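Local coordinates for protein putative aminotransferase (Actinomadura melliaura, PDB 4ZWV) that probably acts as a pyridoxal 5'-phosphate-dependent sugar aminotransferase in the biosynthesis of the aminopentose of the indolocarbazole AT2433, at residues A[6-11]-A[292-297]; A[29-34]-A[238-243]; A[74-79]-A[95-100]. All blocks are in the same frame, centred on the assembly; numbering follows the deposited sequence. Where two conformers were deposited one is given.

From the N terminus, the chain first passes through 6-11, in the loop ahead of helix 16-26, and then through 29-34, where helix 33-46 begins. Contact 3 is the first to close: 74-79 meets 95-100 after a single intervening helix, joining two neighbouring strands at one margin of the large mixed sheet. Contact 2 closes a much longer excursion when 238-243, leading into helix 243-273, returns to 29-34. Contact 1 closes last, as 292-297 comes back to 6-11. The three are thus enclosed one within another, without crossing. They lie well apart, their centres 28 to 31 Å from one another, and contacts 1 and 2 both touch the second subunit.

Contact 1: residues A[6-11]-A[292-297]; sequences PLFKVA and SFYVYD
Phe8 leans on Tyr294 and Val295, fastening the N-terminal loop of this DegT/DnrJ/EryC1-family aminotransferase to the turn that leads into strand 296-300. Tyr294 also stacks on His164, a residue that binds pyridoxal 5'-phosphate, which places Tyr294 in what is probably the second shell of the cofactor site, with Phe8 behind it. Followed outward from CB, Phe8 first turns CG away from its own carbonyl carbon (chi1 -42°), which swings the ring across to the other segment. The CD1-CE1 side of that ring does the touching. CD1 lies 3.4 Å from Tyr294 OH, while CE1, one atom further along, reaches Tyr294 CE2 at 3.5 Å and also meets Val295 CG1 at 3.7 Å. The two aromatic planes are inclined at 38° with centroids 5.4 Å apart, an oblique pairing that is neither a parallel stack nor a T-shaped one. Leu7 backs this arrangement: its CG rests over one face of the neighbouring Phe8 ring, toward the rim, and its CD1 lies 3.7 Å from Val295 CG1. A single methyl of Val295 therefore serves both residues of the loop. Leu7 packs as well on Leu226 of the second subunit, which sets the contact near the dimer interface. No direct hydrogen bond joins the two segments; two waters lie within hydrogen-bonding distance of both Leu7 O (2.8 Å) and Tyr294 O (2.9 Å), though each has more acceptors near it than protons to give. The oxygen of water 2 lies 3.7 Å above the plane of the Tyr294 ring, displaced toward the rim.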
loop_
_atom_site.group_PDB
_atom_site.type_symbol
_atom_site.label_atom_id
_atom_site.label_comp_id
_atom_site.label_asym_id
_atom_site.label_seq_id
_atom_site.Cartn_x
_atom_site.Cartn_y
_atom_site.Cartn_z
ATOM N N PRO A 6 16.394 5.891 22.972
ATOM C CA PRO A 6 16.104 5.173 21.726
ATOM C C PRO A 6 16.782 5.781 20.498
ATOM O O PRO A 6 17.093 6.974 20.472
ATOM C CB PRO A 6 14.576 5.282 21.614
ATOM C CG PRO A 6 14.264 6.593 22.267
ATOM C CD PRO A 6 15.278 6.766 23.380
ATOM N N LEU A 7 17.002 4.945 19.490
ATOM C CA LEU A 7 17.622 5.357 18.243
ATOM C C LEU A 7 16.611 6.087 17.362
ATOM O O LEU A 7 16.976 6.965 16.578
ATOM C CB LEU A 7 18.198 4.129 17.531
ATOM C CG LEU A 7 18.997 4.313 16.249
ATOM C CD1 LEU A 7 20.148 5.285 16.478
ATOM C CD2 LEU A 7 19.524 2.950 15.789
ATOM N N PHE A 8 15.339 5.709 17.513
ATOM C CA PHE A 8 14.221 6.273 16.754
ATOM C C PHE A 8 13.083 6.573 17.722
ATOM O O PHE A 8 12.952 5.912 18.751
ATOM C CB PHE A 8 13.703 5.305 15.674
ATOM C CG PHE A 8 14.781 4.572 14.914
ATOM C CD1 PHE A 8 15.418 5.168 13.838
ATOM C CD2 PHE A 8 15.119 3.269 15.250
ATOM C CE1 PHE A 8 16.393 4.486 13.129
ATOM C CE2 PHE A 8 16.094 2.584 14.548
ATOM C CZ PHE A 8 16.728 3.193 13.483
ATOM N N LYS A 9 12.241 7.546 17.391
ATOM C CA LYS A 9 11.084 7.848 18.234
ATOM C C LYS A 9 10.015 8.543 17.409
ATOM O O LYS A 9 10.324 9.328 16.514
ATOM C CB LYS A 9 11.499 8.712 19.434
ATOM C CG LYS A 9 10.416 8.897 20.487
ATOM C CD LYS A 9 10.988 9.562 21.735
ATOM C CE LYS A 9 9.912 9.904 22.742
ATOM N NZ LYS A 9 9.298 8.676 23.309
ATOM N N VAL A 10 8.752 8.244 17.700
ATOM C CA VAL A 10 7.648 8.857 16.970
ATOM C C VAL A 10 7.404 10.290 17.432
ATOM O O VAL A 10 7.325 10.555 18.631
ATOM C CB VAL A 10 6.350 8.043 17.142
ATOM C CG1 VAL A 10 5.209 8.709 16.388
ATOM C CG2 VAL A 10 6.545 6.623 16.652
ATOM N N ALA A 11 7.305 11.218 16.482
ATOM C CA ALA A 11 6.945 12.595 16.798
ATOM C C ALA A 11 5.499 12.870 16.380
ATOM O O ALA A 11 5.238 13.248 15.235
ATOM C CB ALA A 11 7.894 13.573 16.108
ATOM N N SER A 292 19.882 15.789 7.338
ATOM C CA SER A 292 18.809 15.802 8.321
ATOM C C SER A 292 19.049 14.881 9.509
ATOM O O SER A 292 18.247 14.866 10.440
ATOM C CB SER A 292 17.488 15.445 7.634
ATOM O OG SER A 292 17.160 16.461 6.693
ATOM N N PHE A 293 20.140 14.113 9.472
ATOM C CA PHE A 293 20.563 13.310 10.633
ATOM C C PHE A 293 19.449 12.484 11.273
ATOM O O PHE A 293 19.129 12.622 12.452
ATOM C CB PHE A 293 21.214 14.216 11.675
ATOM C CG PHE A 293 22.498 14.809 11.199
ATOM C CD1 PHE A 293 23.657 14.054 11.206
ATOM C CD2 PHE A 293 22.542 16.097 10.702
ATOM C CE1 PHE A 293 24.858 14.588 10.754
ATOM C CE2 PHE A 293 23.735 16.635 10.247
ATOM C CZ PHE A 293 24.894 15.877 10.276
ATOM N N TYR A 294 18.853 11.620 10.467
ATOM C CA TYR A 294 17.897 10.645 10.963
ATOM C C TYR A 294 18.525 9.872 12.125
ATOM O O TYR A 294 17.882 9.650 13.159
ATOM C CB TYR A 294 17.501 9.719 9.813
ATOM C CG TYR A 294 16.505 8.643 10.131
ATOM C CD1 TYR A 294 15.244 8.954 10.622
ATOM C CD2 TYR A 294 16.810 7.311 9.882
ATOM C CE1 TYR A 294 14.316 7.952 10.881
ATOM C CE2 TYR A 294 15.893 6.309 10.133
ATOM C CZ TYR A 294 14.656 6.639 10.636
ATOM O OH TYR A 294 13.744 5.641 10.883
ATOM N N VAL A 295 19.783 9.468 11.935
ATOM C CA VAL A 295 20.620 8.902 12.994
ATOM C C VAL A 295 22.017 9.497 12.806
ATOM O O VAL A 295 22.266 10.155 11.797
ATOM C CB VAL A 295 20.690 7.349 12.947
ATOM C CG1 VAL A 295 19.320 6.731 13.227
ATOM C CG2 VAL A 295 21.237 6.877 11.607
ATOM N N TYR A 296 22.916 9.248 13.751
ATOM C CA TYR A 296 24.289 9.750 13.663
ATOM C C TYR A 296 25.247 8.567 13.556
ATOM O O TYR A 296 25.383 7.785 14.493
ATOM C CB TYR A 296 24.614 10.625 14.881
ATOM C CG TYR A 296 25.968 11.294 14.804
ATOM C CD1 TYR A 296 26.107 12.555 14.240
ATOM C CD2 TYR A 296 27.109 10.660 15.290
ATOM C CE1 TYR A 296 27.359 13.174 14.156
ATOM C CE2 TYR A 296 28.357 11.268 15.211
ATOM C CZ TYR A 296 28.469 12.525 14.646
ATOM O OH TYR A 296 29.709 13.130 14.561
ATOM N N ASP A 297 25.897 8.427 12.402
ATOM C CA ASP A 297 26.773 7.283 12.161
ATOM C C ASP A 297 28.218 7.531 12.581
ATOM O O ASP A 297 28.764 8.622 12.380
ATOM C CB ASP A 297 26.764 6.895 10.683
ATOM C CG ASP A 297 25.517 6.127 10.287
ATOM O OD1 ASP A 297 24.702 5.821 11.179
ATOM O OD2 ASP A 297 25.371 5.816 9.085
HETATM O O HOH W 1 18.443 9.273 16.021
HETATM O O HOH W 2 15.742 8.125 14.295
#

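Contact 2: residues A[29-34]-A[238-243]; sequences LGQGPR and KWHMTD
His240 and Asp243 grip segment 29-34 where two helix N-termini meet, Gly32 and Thr242 holding the N-cap positions of helices 33-46 and 243-273. Walking along 238-243, Lys238 acts first, at second hand: its NZ donates to His240 NE2 over 3.1 Å and is also salt-bridged to Asp196 of the second subunit. With NE2 accepting, His240 ND1 is the donor to Gln31 OE1, at 2.8 Å and nearly straight (171°). His240 CG sits between its backbone N and carbonyl carbon (chi1 70°), which turns ND1 toward Gln31. The oxygen lies in the imidazole plane and ND1 in the carbonyl plane, on a lone pair of Gln31 OE1, although the amide and ring planes stand 77° apart. Bonds at both ring nitrogens fix the rotation of the imidazole and are consistent with a neutral ring protonated on ND1. Met241, a selenomethionine, contributes its backbone, its O lying 3.4 Å from Gln31 CG, whereas its side chain leads off to Ala246. Thr242 makes no capping bond with its side chain; its CB lies 3.4 Å from Leu29 O. Asp243 then anchors the far end. Its N donates to Gly30 O at 2.8 Å, and its carboxylate spans the beginning of helix 33-46: OD1 accepts from Gly32 N and also from Val35 N, while OD2 takes Arg34 N at 3.0 Å. Gly32 N and Arg34 N both come from well above the carboxylate plane. The helix end would probably favour the ionised carboxylate. Arg34 sends its guanidinium away to Glu37, leaving its CB packed 3.4 Å from Asp243 CG.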
loop_
_atom_site.group_PDB
_atom_site.type_symbol
_atom_site.label_atom_id
_atom_site.label_comp_id
_atom_site.label_asym_id
_atom_site.label_seq_id
_atom_site.Cartn_x
_atom_site.Cartn_y
_atom_site.Cartn_z
ATOM N N LEU A 29 -13.524 10.013 4.834
ATOM C CA LEU A 29 -12.269 9.400 5.251
ATOM C C LEU A 29 -11.335 9.148 4.075
ATOM O O LEU A 29 -10.186 8.753 4.270
ATOM C CB LEU A 29 -12.534 8.085 5.987
ATOM C CG LEU A 29 -12.760 8.166 7.506
ATOM C CD1 LEU A 29 -13.868 9.140 7.867
ATOM C CD2 LEU A 29 -13.063 6.783 8.070
ATOM N N GLY A 30 -11.832 9.355 2.861
ATOM C CA GLY A 30 -11.033 9.122 1.669
ATOM C C GLY A 30 -10.053 10.225 1.317
ATOM O O GLY A 30 -9.724 11.097 2.124
ATOM N N GLN A 31 -9.568 10.175 0.084
ATOM C CA GLN A 31 -8.651 11.183 -0.415
ATOM C C GLN A 31 -9.435 12.428 -0.815
ATOM O O GLN A 31 -10.151 12.417 -1.813
ATOM C CB GLN A 31 -7.868 10.619 -1.595
ATOM C CG GLN A 31 -6.915 11.585 -2.234
ATOM C CD GLN A 31 -6.766 11.308 -3.708
ATOM O OE1 GLN A 31 -6.695 10.151 -4.126
ATOM N NE2 GLN A 31 -6.723 12.366 -4.505
ATOM N N GLY A 32 -9.317 13.495 -0.029
ATOM C CA GLY A 32 -10.149 14.667 -0.233
ATOM C C GLY A 32 -9.472 15.966 0.162
ATOM O O GLY A 32 -8.299 16.190 -0.163
ATOM N N PRO A 33 -10.199 16.832 0.884
ATOM C CA PRO A 33 -9.684 18.175 1.172
ATOM C C PRO A 33 -8.462 18.213 2.080
ATOM O O PRO A 33 -7.652 19.127 1.917
ATOM C CB PRO A 33 -10.879 18.879 1.842
ATOM C CG PRO A 33 -11.762 17.775 2.322
ATOM C CD PRO A 33 -11.589 16.654 1.339
ATOM N N ARG A 34 -8.306 17.266 3.000
ATOM C CA ARG A 34 -7.120 17.312 3.852
ATOM C C ARG A 34 -5.873 16.947 3.048
ATOM O O ARG A 34 -4.818 17.538 3.236
ATOM C CB ARG A 34 -7.258 16.386 5.067
ATOM C CG ARG A 34 -8.468 16.686 5.970
ATOM C CD ARG A 34 -8.282 17.939 6.836
ATOM N NE ARG A 34 -8.315 19.180 6.073
ATOM C CZ ARG A 34 -9.416 19.742 5.590
ATOM N NH1 ARG A 34 -9.332 20.874 4.907
ATOM N NH2 ARG A 34 -10.600 19.172 5.775
ATOM N N LYS A 238 -3.544 0.982 -5.288
ATOM C CA LYS A 238 -4.033 1.915 -4.273
ATOM C C LYS A 238 -2.811 2.531 -3.601
ATOM O O LYS A 238 -2.420 2.164 -2.490
ATOM C CB LYS A 238 -4.930 1.209 -3.255
ATOM C CG LYS A 238 -5.656 2.141 -2.326
ATOM C CD LYS A 238 -6.355 1.344 -1.242
ATOM C CE LYS A 238 -6.912 2.267 -0.200
ATOM N NZ LYS A 238 -7.945 3.171 -0.762
ATOM N N TRP A 239 -2.194 3.466 -4.301
ATOM C CA TRP A 239 -0.946 4.037 -3.849
ATOM C C TRP A 239 -1.124 5.410 -3.221
ATOM O O TRP A 239 -0.145 6.022 -2.807
ATOM C CB TRP A 239 0.025 4.155 -5.021
ATOM C CG TRP A 239 0.632 2.838 -5.473
ATOM C CD1 TRP A 239 1.078 1.817 -4.687
ATOM C CD2 TRP A 239 0.901 2.448 -6.831
ATOM N NE1 TRP A 239 1.599 0.803 -5.473
ATOM C CE2 TRP A 239 1.507 1.174 -6.789
ATOM C CE3 TRP A 239 0.679 3.050 -8.073
ATOM C CZ2 TRP A 239 1.883 0.487 -7.944
ATOM C CZ3 TRP A 239 1.065 2.369 -9.222
ATOM C CH2 TRP A 239 1.661 1.103 -9.146
ATOM N N HIS A 240 -2.357 5.893 -3.161
ATOM C CA HIS A 240 -2.610 7.245 -2.661
ATOM C C HIS A 240 -2.646 7.340 -1.133
ATOM O O HIS A 240 -2.654 6.327 -0.423
ATOM C CB HIS A 240 -3.924 7.784 -3.250
ATOM C CG HIS A 240 -5.151 7.109 -2.725
ATOM N ND1 HIS A 240 -6.403 7.666 -2.849
ATOM C CD2 HIS A 240 -5.324 5.921 -2.102
ATOM C CE1 HIS A 240 -7.297 6.858 -2.305
ATOM N NE2 HIS A 240 -6.670 5.794 -1.839
HETATM N N MSE A 241 -2.620 8.585 -0.660
HETATM C CA MSE A 241 -2.847 8.923 0.742
HETATM C C MSE A 241 -4.297 9.373 0.922
HETATM O O MSE A 241 -4.863 10.002 0.018
HETATM C CB MSE A 241 -1.896 10.049 1.186
HETATM C CG MSE A 241 -2.053 10.427 2.653
HETATM SE SE MSE A 241 -1.053 12.009 3.146
HETATM C CE MSE A 241 0.754 11.358 2.812
ATOM N N THR A 242 -4.883 9.089 2.085
ATOM C CA THR A 242 -6.233 9.546 2.387
ATOM C C THR A 242 -6.229 10.617 3.477
ATOM O O THR A 242 -5.180 10.913 4.068
ATOM C CB THR A 242 -7.109 8.393 2.831
ATOM O OG1 THR A 242 -6.532 7.822 4.011
ATOM C CG2 THR A 242 -7.185 7.342 1.734
ATOM N N ASP A 243 -7.401 11.192 3.741
ATOM C CA ASP A 243 -7.477 12.360 4.626
ATOM C C ASP A 243 -7.119 12.067 6.081
ATOM O O ASP A 243 -6.623 12.955 6.771
ATOM C CB ASP A 243 -8.877 12.991 4.558
ATOM C CG ASP A 243 -9.007 14.009 3.430
ATOM O OD1 ASP A 243 -8.175 13.990 2.488
ATOM O OD2 ASP A 243 -9.952 14.823 3.474
#

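Contact 3: residues A[74-79]-A[95-100]; sequences RDEVLS and GRRITW
Strands 76-79 and 97-100 pair in parallel through four backbone hydrogen bonds, in which Arg97 N meets Asp75 O, Val77 N meets Arg97 O, Thr99 N meets Val77 O and Ser79 N meets Thr99 O. The longest is Ser79 N to Thr99 O, 3.2 Å. CA-H...O contacts fill in between them, as where Trp100 CA comes 3.3 Å from Ser79 O. A shorter bond joins two side chains: Thr99 OG1 donates to Glu76 OE1 at 2.6 Å, approaching on the anti side of the carboxylate. Glu76, in one of its two conformers, is extended beyond CG to reach it, and its OE2 turns to Thr123 and Ser120. The two strands and helix 85-93 make a beta-alpha-beta unit, with 97-100 one of the two edge strands of the large sheet within this chain. Val77, Ser79 and Ile98 all face that helix, touching Ile91. Among apolar contacts, Leu78 CD2 lies alongside Thr99 CG2 at 3.5 Å on the face shared with Glu76, and Val77 CG2 meets Arg96 CB. Charge gathers at the strands' beginning. In one of its two conformers, Arg97 bends at chi3 (63°) and forms a side-on salt bridge with Asp75, NH2 to OD1 at 2.9 Å and NE to OD2 at 3.3 Å, the guanidinium and carboxylate planes 58° apart. Asp75 OD2 lies in the guanidinium plane, while Glu76 CB sits over one face of the group, offset toward its rim.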
loop_
_atom_site.group_PDB
_atom_site.type_symbol
_atom_site.label_atom_id
_atom_site.label_comp_id
_atom_site.label_asym_id
_atom_site.label_seq_id
_atom_site.Cartn_x
_atom_site.Cartn_y
_atom_site.Cartn_z
ATOM N N ARG A 74 15.911 -3.264 -21.031
ATOM C CA ARG A 74 16.642 -2.489 -20.030
ATOM C C ARG A 74 16.067 -2.875 -18.675
ATOM O O ARG A 74 15.145 -2.248 -18.175
ATOM C CB ARG A 74 16.554 -0.986 -20.304
ATOM C CG ARG A 74 17.568 -0.561 -21.380
ATOM C CD ARG A 74 17.353 0.863 -21.855
ATOM N NE ARG A 74 17.343 1.798 -20.740
ATOM C CZ ARG A 74 16.746 2.986 -20.773
ATOM N NH1 ARG A 74 16.112 3.379 -21.878
ATOM N NH2 ARG A 74 16.785 3.781 -19.710
ATOM N N ASP A 75 16.589 -3.967 -18.123
ATOM C CA ASP A 75 15.982 -4.611 -16.966
ATOM C C ASP A 75 16.722 -4.358 -15.662
ATOM O O ASP A 75 16.322 -4.863 -14.617
ATOM C CB ASP A 75 15.880 -6.126 -17.201
ATOM C CG ASP A 75 17.241 -6.805 -17.317
ATOM O OD1 ASP A 75 18.237 -6.139 -17.656
ATOM O OD2 ASP A 75 17.317 -8.036 -17.095
ATOM N N GLU A 76 17.764 -3.544 -15.731
ATOM C CA GLU A 76 18.651 -3.338 -14.603
ATOM C C GLU A 76 18.366 -2.035 -13.865
ATOM O O GLU A 76 18.306 -0.966 -14.471
ATOM C CB GLU A 76 20.092 -3.363 -15.106
ATOM C CG GLU A 76 21.147 -2.926 -14.131
ATOM C CD GLU A 76 22.516 -2.920 -14.782
ATOM O OE1 GLU A 76 23.308 -3.850 -14.513
ATOM O OE2 GLU A 76 22.795 -2.001 -15.587
ATOM N N VAL A 77 18.209 -2.117 -12.548
ATOM C CA VAL A 77 18.170 -0.905 -11.734
ATOM C C VAL A 77 19.383 -0.947 -10.825
ATOM O O VAL A 77 19.607 -1.938 -10.133
ATOM C CB VAL A 77 16.893 -0.794 -10.893
ATOM C CG1 VAL A 77 16.925 0.495 -10.060
ATOM C CG2 VAL A 77 15.665 -0.814 -11.801
ATOM N N LEU A 78 20.168 0.124 -10.841
ATOM C CA LEU A 78 21.367 0.222 -10.012
ATOM C C LEU A 78 20.995 0.792 -8.650
ATOM O O LEU A 78 20.312 1.803 -8.560
ATOM C CB LEU A 78 22.411 1.093 -10.709
ATOM C CG LEU A 78 22.970 0.475 -11.983
ATOM C CD1 LEU A 78 23.623 1.503 -12.917
ATOM C CD2 LEU A 78 23.985 -0.555 -11.583
ATOM N N SER A 79 21.445 0.131 -7.592
ATOM C CA SER A 79 21.070 0.514 -6.239
ATOM C C SER A 79 22.140 -0.003 -5.289
ATOM O O SER A 79 22.822 -0.979 -5.600
ATOM C CB SER A 79 19.696 -0.074 -5.890
ATOM O OG SER A 79 19.228 0.389 -4.641
ATOM N N GLY A 95 9.516 -6.012 -11.180
ATOM C CA GLY A 95 9.904 -7.009 -12.170
ATOM C C GLY A 95 11.295 -6.817 -12.747
ATOM O O GLY A 95 11.617 -7.401 -13.786
ATOM N N ARG A 96 12.132 -6.039 -12.065
ATOM C CA ARG A 96 13.474 -5.737 -12.572
ATOM C C ARG A 96 14.566 -6.464 -11.805
ATOM O O ARG A 96 14.324 -7.084 -10.770
ATOM C CB ARG A 96 13.755 -4.229 -12.525
ATOM C CG ARG A 96 12.599 -3.375 -12.997
ATOM C CD ARG A 96 12.155 -3.688 -14.418
ATOM N NE ARG A 96 10.931 -2.952 -14.699
ATOM C CZ ARG A 96 10.257 -3.008 -15.843
ATOM N NH1 ARG A 96 10.703 -3.745 -16.852
ATOM N NH2 ARG A 96 9.134 -2.311 -15.975
ATOM N N ARG A 97 15.785 -6.348 -12.312
ATOM C CA ARG A 97 16.956 -6.961 -11.714
ATOM C C ARG A 97 17.829 -5.911 -11.021
ATOM O O ARG A 97 18.133 -4.874 -11.608
ATOM C CB ARG A 97 17.732 -7.689 -12.812
ATOM C CG ARG A 97 19.156 -8.036 -12.510
ATOM C CD ARG A 97 19.721 -8.889 -13.643
ATOM N NE ARG A 97 19.767 -8.189 -14.927
ATOM C CZ ARG A 97 20.842 -7.554 -15.384
ATOM N NH1 ARG A 97 21.948 -7.527 -14.655
ATOM N NH2 ARG A 97 20.819 -6.950 -16.567
ATOM N N ILE A 98 18.217 -6.168 -9.770
ATOM C CA ILE A 98 19.078 -5.241 -9.039
ATOM C C ILE A 98 20.537 -5.493 -9.411
ATOM O O ILE A 98 20.995 -6.638 -9.394
ATOM C CB ILE A 98 18.927 -5.390 -7.518
ATOM C CG1 ILE A 98 17.482 -5.143 -7.075
ATOM C CG2 ILE A 98 19.854 -4.427 -6.791
ATOM C CD1 ILE A 98 17.211 -5.574 -5.639
ATOM N N THR A 99 21.265 -4.433 -9.753
ATOM C CA THR A 99 22.714 -4.515 -9.857
ATOM C C THR A 99 23.273 -3.667 -8.726
ATOM O O THR A 99 23.059 -2.449 -8.682
ATOM C CB THR A 99 23.233 -4.025 -11.208
ATOM O OG1 THR A 99 22.781 -4.912 -12.239
ATOM C CG2 THR A 99 24.755 -3.988 -11.208
ATOM N N TRP A 100 23.958 -4.322 -7.790
ATOM C CA TRP A 100 24.441 -3.623 -6.608
ATOM C C TRP A 100 25.579 -2.668 -6.928
ATOM O O TRP A 100 26.492 -3.007 -7.677
ATOM C CB TRP A 100 24.931 -4.600 -5.532
ATOM C CG TRP A 100 23.902 -5.532 -4.990
ATOM C CD1 TRP A 100 23.958 -6.896 -4.995
ATOM C CD2 TRP A 100 22.675 -5.182 -4.326
ATOM N NE1 TRP A 100 22.836 -7.419 -4.401
ATOM C CE2 TRP A 100 22.038 -6.392 -3.968
ATOM C CE3 TRP A 100 22.053 -3.968 -4.003
ATOM C CZ2 TRP A 100 20.806 -6.423 -3.304
ATOM C CZ3 TRP A 100 20.830 -3.998 -3.342
ATOM C CH2 TRP A 100 20.223 -5.215 -3.003
#